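Local coordinates for putative glyoxalase superfamily protein (Ralstonia eutropha, PDB 3IUZ) that probably acts as an iron(II)-dependent dioxygenase of the 2-oxoadipate dioxygenase/decarboxylase family, forming 2-hydroxyglutarate, at residues V26-G31 / I45-N50. Residues are numbered along the deposited sequence; the frame is centred on the assembly and turned at random.
Sequences VSVPDG and IAQALN
Gln47 reaches out from helix 42-60 and offers one face of its terminal amide to the CD-CG edge of the Pro29 ring, in the loop that follows helix 16-25. Gln47 CB leads off the helix toward the loop without itself touching it. With CG anti to the backbone N (chi1 174°), the chain extends outward, and Gln47 CG arrives 4.4 Å from Val28 CG1 and 4.1 Å from Pro29 CD. A bend at chi2 (66°) then swings the amide into place. Pro29 CD sits over the middle of that group, 3.5 Å from both Gln47 CD and Gln47 NE2 and 3.6 Å from Gln47 OE1, while Pro29 CG lies 3.8 Å from the same oxygen. At the other tip, Gln47 NE2 comes within 3.8 Å of Ser27 O, which is too long for a hydrogen bond and stands well out of the amide plane. Ile6 touches both Gln47 and Val28, so the contact lies beside helix 4-14, between the loop and helix 42-60. A backbone hydrogen bond of Ser27 with Val78 also ties the loop. The link between the two segments themselves rests on van der Waals contact, a proline ring edge on an amide face, with no hydrogen bond joining them.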
# COMPACT_ATOMS: atom_id res chain seq x y z
N VAL A 26 6.53 13.28 -7.28
CA VAL A 26 6.51 11.88 -7.67
C VAL A 26 6.56 11.75 -9.20
O VAL A 26 5.66 12.25 -9.90
CB VAL A 26 5.25 11.20 -7.18
CG1 VAL A 26 5.26 9.69 -7.57
CG2 VAL A 26 5.15 11.35 -5.66
N SER A 27 7.59 11.08 -9.71
CA SER A 27 7.71 10.88 -11.16
C SER A 27 6.58 10.07 -11.69
O SER A 27 6.15 9.08 -11.08
CB SER A 27 8.99 10.17 -11.54
OG SER A 27 10.07 10.99 -11.23
N VAL A 28 6.11 10.48 -12.87
CA VAL A 28 5.17 9.68 -13.60
C VAL A 28 5.98 8.93 -14.63
O VAL A 28 6.72 9.52 -15.42
CB VAL A 28 4.07 10.57 -14.29
CG1 VAL A 28 3.21 9.73 -15.22
CG2 VAL A 28 3.22 11.25 -13.27
N PRO A 29 5.81 7.63 -14.69
CA PRO A 29 6.56 6.91 -15.73
C PRO A 29 6.19 7.34 -17.14
O PRO A 29 5.03 7.71 -17.42
CB PRO A 29 6.15 5.45 -15.51
CG PRO A 29 4.89 5.49 -14.71
CD PRO A 29 4.82 6.79 -14.00
N ASP A 30 7.18 7.32 -18.03
CA ASP A 30 6.98 7.68 -19.41
C ASP A 30 6.38 6.50 -20.14
O ASP A 30 6.56 5.37 -19.74
CB ASP A 30 8.30 8.01 -20.09
CG ASP A 30 8.89 9.32 -19.62
OD1 ASP A 30 8.15 10.31 -19.39
OD2 ASP A 30 10.13 9.34 -19.49
N GLY A 31 5.69 6.78 -21.22
CA GLY A 31 5.19 5.67 -22.02
C GLY A 31 3.90 4.99 -21.61
O GLY A 31 3.60 3.92 -22.10
N ILE A 45 -5.12 5.33 -14.86
CA ILE A 45 -5.91 5.24 -13.67
C ILE A 45 -5.11 4.55 -12.57
O ILE A 45 -5.14 4.97 -11.39
CB ILE A 45 -7.27 4.53 -13.94
CG1 ILE A 45 -8.16 5.47 -14.75
CG2 ILE A 45 -7.97 4.10 -12.64
CD1 ILE A 45 -9.31 4.72 -15.55
N ALA A 46 -4.42 3.47 -12.94
CA ALA A 46 -3.64 2.72 -11.96
C ALA A 46 -2.55 3.58 -11.34
O ALA A 46 -2.33 3.55 -10.11
CB ALA A 46 -3.06 1.46 -12.57
N GLN A 47 -1.85 4.33 -12.18
CA GLN A 47 -0.80 5.24 -11.75
C GLN A 47 -1.37 6.36 -10.85
O GLN A 47 -0.81 6.61 -9.74
CB GLN A 47 -0.06 5.81 -12.95
CG GLN A 47 0.98 6.88 -12.64
CD GLN A 47 2.12 6.37 -11.87
OE1 GLN A 47 2.42 5.18 -11.87
NE2 GLN A 47 2.81 7.30 -11.19
N ALA A 48 -2.51 6.94 -11.25
CA ALA A 48 -3.16 8.00 -10.43
C ALA A 48 -3.62 7.45 -9.11
O ALA A 48 -3.35 8.10 -8.06
CB ALA A 48 -4.25 8.71 -11.12
N LEU A 49 -4.26 6.28 -9.11
CA LEU A 49 -4.67 5.65 -7.82
C LEU A 49 -3.44 5.53 -6.89
O LEU A 49 -3.52 5.88 -5.70
CB LEU A 49 -5.31 4.29 -7.99
CG LEU A 49 -5.56 3.45 -6.75
CD1 LEU A 49 -6.59 4.14 -5.83
CD2 LEU A 49 -5.98 2.00 -7.10
N ASN A 50 -2.34 5.01 -7.44
CA ASN A 50 -1.14 4.79 -6.67
C ASN A 50 -0.63 6.07 -6.04
O ASN A 50 -0.18 6.04 -4.91
CB ASN A 50 -0.02 4.18 -7.50
CG ASN A 50 -0.25 2.71 -7.79
OD1 ASN A 50 -1.20 2.14 -7.25
ND2 ASN A 50 0.55 2.11 -8.71